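PDB 4ZSF: BsaWI endonuclease from Geobacillus stearothermophilus, which is a restriction endonuclease of the PD-(D/E)XK nuclease class that probably cuts DNA with the help of metal ions. Local coordinates for residues A[234-239]-A[246-251]; A[219-224]-A[265-270]. All blocks are in the same frame, centred on the assembly; numbering follows the deposited sequence.

Contact 1. Residues A[234-239]-A[246-251]; sequences RIYPID and VQHARE. With CA (calcium ion), chain F.
The ring of Y236 is covered on both faces: H248 CE1 stands 3.4 Å above the centre of one, and the backbone carbon C of R234 lies over the other, displaced toward the rim. Y236 belongs to strand 235-238, the outermost strand, within this chain, of the mixed sheet of the PD-(D/E)XK core, and H248 to helix 243-258, so the pair joins this strand to the helix that follows it. The contact is a T-shaped stack in which the imidazole presents its edge to the phenol face, as its geometry attests: the planes meet at 68° and the centroids are 4.5 Å apart. The closest pair is H248 CE1 and Y236 CZ, at 3.5 Å. With H248 CG anti to its carbonyl carbon (chi1 -64°), the imidazole reaches from the helix toward the strand. Its rotation is further fixed by a hydrogen bond between ND1 and the hydroxyl of Y224, whose ring also meets that of Y236. Both stacking residues are buried. Following I238, D239 binds a calcium ion through OD2 at 2.3 Å, with water 1 and water 2 as further ligands; OD1 takes the backbone N-H of N241 and, weakly, a hydrogen of water 1 (3.3 Å).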
loop_
_atom_site.group_PDB
_atom_site.type_symbol
_atom_site.label_atom_id
_atom_site.label_comp_id
_atom_site.label_asym_id
_atom_site.label_seq_id
_atom_site.Cartn_x
_atom_site.Cartn_y
_atom_site.Cartn_z
ATOM N N ARG A 234 28.607 -8.827 -1.156
ATOM C CA ARG A 234 27.546 -9.720 -0.628
ATOM C C ARG A 234 26.411 -9.892 -1.615
ATOM O O ARG A 234 25.381 -10.468 -1.262
ATOM C CB ARG A 234 26.977 -9.157 0.687
ATOM C CG ARG A 234 28.042 -9.038 1.800
ATOM C CD ARG A 234 27.457 -8.160 2.943
ATOM N NE ARG A 234 28.341 -8.029 4.113
ATOM C CZ ARG A 234 28.446 -8.909 5.114
ATOM N NH1 ARG A 234 27.729 -10.039 5.114
ATOM N NH2 ARG A 234 29.314 -8.636 6.118
ATOM N N ILE A 235 26.612 -9.436 -2.857
ATOM C CA ILE A 235 25.589 -9.610 -3.894
ATOM C C ILE A 235 26.022 -10.756 -4.792
ATOM O O ILE A 235 26.990 -10.623 -5.564
ATOM C CB ILE A 235 25.401 -8.378 -4.715
ATOM C CG1 ILE A 235 24.955 -7.195 -3.782
ATOM C CG2 ILE A 235 24.346 -8.616 -5.729
ATOM C CD1 ILE A 235 25.042 -5.827 -4.494
ATOM N N TYR A 236 25.357 -11.884 -4.643
ATOM C CA TYR A 236 25.777 -13.117 -5.299
ATOM C C TYR A 236 24.866 -13.586 -6.438
ATOM O O TYR A 236 23.653 -13.438 -6.320
ATOM C CB TYR A 236 25.764 -14.253 -4.274
ATOM C CG TYR A 236 26.586 -13.969 -3.040
ATOM C CD1 TYR A 236 27.990 -14.081 -3.064
ATOM C CD2 TYR A 236 25.959 -13.636 -1.839
ATOM C CE1 TYR A 236 28.747 -13.844 -1.910
ATOM C CE2 TYR A 236 26.714 -13.398 -0.679
ATOM C CZ TYR A 236 28.104 -13.539 -0.732
ATOM O OH TYR A 236 28.823 -13.289 0.446
ATOM N N PRO A 237 25.435 -14.171 -7.511
ATOM C CA PRO A 237 24.608 -14.678 -8.602
ATOM C C PRO A 237 24.029 -16.053 -8.286
ATOM O O PRO A 237 24.728 -16.916 -7.691
ATOM C CB PRO A 237 25.566 -14.754 -9.803
ATOM C CG PRO A 237 26.953 -15.014 -9.163
ATOM C CD PRO A 237 26.874 -14.238 -7.790
ATOM N N ILE A 238 22.767 -16.257 -8.691
ATOM C CA ILE A 238 22.163 -17.590 -8.632
ATOM C C ILE A 238 21.376 -17.843 -9.890
ATOM O O ILE A 238 21.077 -16.912 -10.674
ATOM C CB ILE A 238 21.207 -17.777 -7.414
ATOM C CG1 ILE A 238 20.195 -16.622 -7.374
ATOM C CG2 ILE A 238 21.993 -17.938 -6.059
ATOM C CD1 ILE A 238 19.019 -16.904 -6.347
ATOM N N ASP A 239 21.082 -19.113 -10.150
ATOM C CA ASP A 239 20.127 -19.467 -11.171
ATOM C C ASP A 239 19.187 -20.482 -10.509
ATOM O O ASP A 239 19.096 -20.527 -9.258
ATOM C CB ASP A 239 20.777 -20.035 -12.428
ATOM C CG ASP A 239 21.504 -21.340 -12.159
ATOM O OD1 ASP A 239 21.406 -21.926 -11.053
ATOM O OD2 ASP A 239 22.085 -21.804 -13.129
ATOM N N VAL A 246 22.466 -22.168 -1.291
ATOM C CA VAL A 246 22.548 -23.455 -0.577
ATOM C C VAL A 246 23.902 -23.606 0.105
ATOM O O VAL A 246 23.953 -23.990 1.299
ATOM C CB VAL A 246 22.286 -24.665 -1.511
ATOM C CG1 VAL A 246 22.600 -26.044 -0.807
ATOM C CG2 VAL A 246 20.875 -24.634 -2.024
ATOM N N GLN A 247 24.998 -23.299 -0.595
ATOM C CA GLN A 247 26.310 -23.485 0.062
ATOM C C GLN A 247 26.492 -22.489 1.243
ATOM O O GLN A 247 27.057 -22.845 2.297
ATOM C CB GLN A 247 27.434 -23.393 -0.979
ATOM C CG GLN A 247 27.345 -24.527 -2.023
ATOM C CD GLN A 247 27.397 -25.889 -1.356
ATOM O OE1 GLN A 247 28.255 -26.102 -0.518
ATOM N NE2 GLN A 247 26.424 -26.754 -1.627
ATOM N N HIS A 248 25.997 -21.255 1.110
ATOM C CA HIS A 248 26.112 -20.318 2.234
ATOM C C HIS A 248 25.190 -20.738 3.382
ATOM O O HIS A 248 25.542 -20.519 4.562
ATOM C CB HIS A 248 25.832 -18.870 1.803
ATOM C CG HIS A 248 26.843 -18.338 0.817
ATOM N ND1 HIS A 248 26.636 -17.184 0.083
ATOM C CD2 HIS A 248 28.037 -18.837 0.419
ATOM C CE1 HIS A 248 27.680 -16.970 -0.697
ATOM N NE2 HIS A 248 28.560 -17.947 -0.505
ATOM N N ALA A 249 24.023 -21.291 3.055
ATOM C CA ALA A 249 23.125 -21.769 4.140
ATOM C C ALA A 249 23.847 -22.830 4.991
ATOM O O ALA A 249 23.638 -22.891 6.215
ATOM C CB ALA A 249 21.849 -22.362 3.582
ATOM N N ARG A 250 24.625 -23.697 4.348
ATOM C CA ARG A 250 25.393 -24.715 5.109
ATOM C C ARG A 250 26.306 -24.070 6.153
ATOM O O ARG A 250 26.426 -24.525 7.328
ATOM C CB ARG A 250 26.241 -25.567 4.154
ATOM C CG ARG A 250 25.379 -26.494 3.294
ATOM C CD ARG A 250 26.286 -27.178 2.262
ATOM N NE ARG A 250 27.134 -28.170 2.922
ATOM C CZ ARG A 250 28.123 -28.815 2.324
ATOM N NH1 ARG A 250 28.419 -28.515 1.067
ATOM N NH2 ARG A 250 28.813 -29.758 2.988
ATOM N N GLU A 251 26.986 -23.020 5.688
ATOM C CA GLU A 251 27.940 -22.341 6.533
ATOM C C GLU A 251 27.231 -21.529 7.623
ATOM O O GLU A 251 27.695 -21.488 8.759
ATOM C CB GLU A 251 28.852 -21.423 5.721
ATOM C CG GLU A 251 30.012 -20.956 6.604
ATOM C CD GLU A 251 30.971 -19.989 5.898
ATOM O OE1 GLU A 251 30.752 -19.647 4.702
ATOM O OE2 GLU A 251 31.941 -19.572 6.568
HETATM CA CA CA F . 24.325 -22.340 -13.320
HETATM O O HOH W 1 23.652 -24.184 -11.810
HETATM O O HOH W 2 23.379 -24.253 -14.998
#

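Contact 2. Residues A[219-224]-A[265-270]; sequences GWHGMY and YEWKAG
H221 holds CG anti to its carbonyl carbon (chi1 -73°) while W267 holds CG anti to its backbone N (chi1 -176°), and from these two positions the imidazole and the indole meet almost at right angles. The planes make 88°, with the edge of W267 directed at the face of H221, a T-shaped stack whose centroids, taken on the six-membered ring of the indole, are 5.6 Å apart. The indole approaches with CE3, 3.9 Å from H221 CD2. The imidazole edge also meets the other segment's backbone: W267 O lies near the ring plane, 3.3 Å from H221 CD2.

Polar partners hold both rings. H221 ND1 is bonded to the backbone N of S189 and NE2 to the carbonyl of N264, which is consistent with a neutral imidazole carrying its proton on NE2; W267 NE1 is bonded to D255 OD2 on helix 243-258. A single water bridges the backbones, donating to H221 O at 2.8 Å and accepting from A269 N at 3.0 Å; that same A269 N sits over a face of the W267 indole, near its rim. Residues 265-270 thus form an irregular C-terminal segment packed against the residues that lead into strand 222-226, one of the strands of the mixed central sheet of the PD-(D/E)XK nuclease fold.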
loop_
_atom_site.group_PDB
_atom_site.type_symbol
_atom_site.label_atom_id
_atom_site.label_comp_id
_atom_site.label_asym_id
_atom_site.label_seq_id
_atom_site.Cartn_x
_atom_site.Cartn_y
_atom_site.Cartn_z
ATOM N N GLY A 219 23.069 -4.264 4.596
ATOM C CA GLY A 219 21.661 -4.351 4.983
ATOM C C GLY A 219 21.215 -5.794 5.148
ATOM O O GLY A 219 20.157 -6.088 5.772
ATOM N N TRP A 220 22.036 -6.711 4.608
ATOM C CA TRP A 220 21.805 -8.167 4.600
ATOM C C TRP A 220 23.140 -8.876 4.769
ATOM O O TRP A 220 24.164 -8.282 4.484
ATOM C CB TRP A 220 21.158 -8.688 3.278
ATOM C CG TRP A 220 19.711 -8.200 3.074
ATOM C CD1 TRP A 220 18.574 -8.902 3.379
ATOM C CD2 TRP A 220 19.293 -6.948 2.551
ATOM N NE1 TRP A 220 17.488 -8.148 3.092
ATOM C CE2 TRP A 220 17.888 -6.949 2.562
ATOM C CE3 TRP A 220 19.970 -5.809 2.066
ATOM C CZ2 TRP A 220 17.132 -5.847 2.146
ATOM C CZ3 TRP A 220 19.208 -4.705 1.627
ATOM C CH2 TRP A 220 17.806 -4.744 1.661
ATOM N N HIS A 221 23.105 -10.151 5.156
ATOM C CA HIS A 221 24.286 -10.991 5.088
ATOM C C HIS A 221 24.621 -11.299 3.646
ATOM O O HIS A 221 25.791 -11.427 3.265
ATOM C CB HIS A 221 24.075 -12.310 5.878
ATOM C CG HIS A 221 24.100 -12.082 7.355
ATOM N ND1 HIS A 221 23.051 -12.397 8.180
ATOM C CD2 HIS A 221 25.056 -11.534 8.155
ATOM C CE1 HIS A 221 23.358 -12.087 9.425
ATOM N NE2 HIS A 221 24.566 -11.538 9.438
ATOM N N GLY A 222 23.575 -11.450 2.857
ATOM C CA GLY A 222 23.777 -11.852 1.471
ATOM C C GLY A 222 22.497 -11.554 0.680
ATOM O O GLY A 222 21.383 -11.646 1.201
ATOM N N MET A 223 22.701 -11.206 -0.580
ATOM C CA MET A 223 21.629 -10.926 -1.516
ATOM C C MET A 223 21.885 -11.887 -2.685
ATOM O O MET A 223 23.023 -11.932 -3.190
ATOM C CB MET A 223 21.680 -9.451 -1.939
ATOM C CG MET A 223 20.852 -9.131 -3.153
ATOM S SD MET A 223 19.092 -9.112 -2.733
ATOM C CE MET A 223 18.981 -7.628 -1.723
ATOM N N TYR A 224 20.879 -12.679 -3.071
ATOM C CA TYR A 224 21.071 -13.687 -4.150
ATOM C C TYR A 224 20.224 -13.279 -5.306
ATOM O O TYR A 224 19.013 -13.173 -5.126
ATOM C CB TYR A 224 20.678 -15.097 -3.638
ATOM C CG TYR A 224 21.577 -15.412 -2.461
ATOM C CD1 TYR A 224 21.263 -14.983 -1.195
ATOM C CD2 TYR A 224 22.783 -16.061 -2.664
ATOM C CE1 TYR A 224 22.127 -15.195 -0.094
ATOM C CE2 TYR A 224 23.656 -16.311 -1.609
ATOM C CZ TYR A 224 23.308 -15.891 -0.310
ATOM O OH TYR A 224 24.219 -16.080 0.727
ATOM N N TYR A 265 25.702 -8.359 12.006
ATOM C CA TYR A 265 25.805 -7.919 10.609
ATOM C C TYR A 265 27.178 -8.210 9.977
ATOM O O TYR A 265 27.282 -8.252 8.769
ATOM C CB TYR A 265 25.441 -6.398 10.509
ATOM C CG TYR A 265 26.520 -5.508 11.081
ATOM C CD1 TYR A 265 27.577 -5.096 10.284
ATOM C CD2 TYR A 265 26.550 -5.159 12.458
ATOM C CE1 TYR A 265 28.606 -4.297 10.794
ATOM C CE2 TYR A 265 27.603 -4.357 12.971
ATOM C CZ TYR A 265 28.612 -3.959 12.116
ATOM O OH TYR A 265 29.639 -3.184 12.572
ATOM N N GLU A 266 28.237 -8.378 10.786
ATOM C CA GLU A 266 29.567 -8.524 10.246
ATOM C C GLU A 266 29.781 -9.875 9.592
ATOM O O GLU A 266 30.671 -10.030 8.728
ATOM C CB GLU A 266 30.635 -8.342 11.352
ATOM C CG GLU A 266 30.592 -6.966 11.968
ATOM C CD GLU A 266 31.631 -6.851 13.066
ATOM O OE1 GLU A 266 32.821 -6.606 12.729
ATOM O OE2 GLU A 266 31.263 -6.991 14.244
ATOM N N TRP A 267 28.969 -10.846 9.981
ATOM C CA TRP A 267 29.152 -12.211 9.464
ATOM C C TRP A 267 29.083 -12.202 7.931
ATOM O O TRP A 267 28.234 -11.542 7.328
ATOM C CB TRP A 267 28.092 -13.164 10.015
ATOM C CG TRP A 267 28.296 -14.618 9.581
ATOM C CD1 TRP A 267 29.004 -15.571 10.281
ATOM C CD2 TRP A 267 27.834 -15.250 8.385
ATOM N NE1 TRP A 267 28.985 -16.772 9.583
ATOM C CE2 TRP A 267 28.262 -16.599 8.423
ATOM C CE3 TRP A 267 27.050 -14.814 7.293
ATOM C CZ2 TRP A 267 27.957 -17.534 7.399
ATOM C CZ3 TRP A 267 26.729 -15.756 6.253
ATOM C CH2 TRP A 267 27.173 -17.090 6.330
ATOM N N LYS A 268 29.982 -12.928 7.283
ATOM C CA LYS A 268 29.885 -13.059 5.845
ATOM C C LYS A 268 30.314 -14.471 5.438
ATOM O O LYS A 268 31.234 -14.998 6.040
ATOM C CB LYS A 268 30.789 -11.986 5.187
ATOM C CG LYS A 268 30.797 -12.112 3.650
ATOM C CD LYS A 268 31.503 -10.925 2.960
ATOM C CE LYS A 268 31.840 -11.231 1.445
ATOM N NZ LYS A 268 32.706 -10.151 0.847
ATOM N N ALA A 269 29.665 -15.064 4.431
ATOM C CA ALA A 269 29.985 -16.414 4.004
ATOM C C ALA A 269 31.376 -16.491 3.388
ATOM O O ALA A 269 31.833 -15.515 2.782
ATOM C CB ALA A 269 28.952 -16.875 2.985
ATOM N N GLY A 270 32.044 -17.631 3.551
ATOM C CA GLY A 270 33.224 -17.928 2.757
ATOM C C GLY A 270 34.490 -17.256 3.216
ATOM O O GLY A 270 35.451 -17.169 2.418
HETATM O O HOH W 3 27.520 -13.632 2.874
#

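Overall arrangement
From the N terminus, the chain first reaches 219-224, which leads into strand 222-226; it then returns through 234-239 as the neighbouring parallel strand 235-238 and enters helix 243-258 with 246-251 before reaching the loop 265-270 near the C terminus. Contact 1 closes a short loop of six residues, and contact 2 a wider one of forty that contains contact 1 entirely, so the two nest and do not cross. Their centres lie about 9 Å apart. Direct links join them: R234 NH1 probably hydrogen-bonds to W267 O, E251 OE1 to G270 N, and H248 packs on A269. Together they tie two adjacent sheet strands, the last helix and the C-terminal tail.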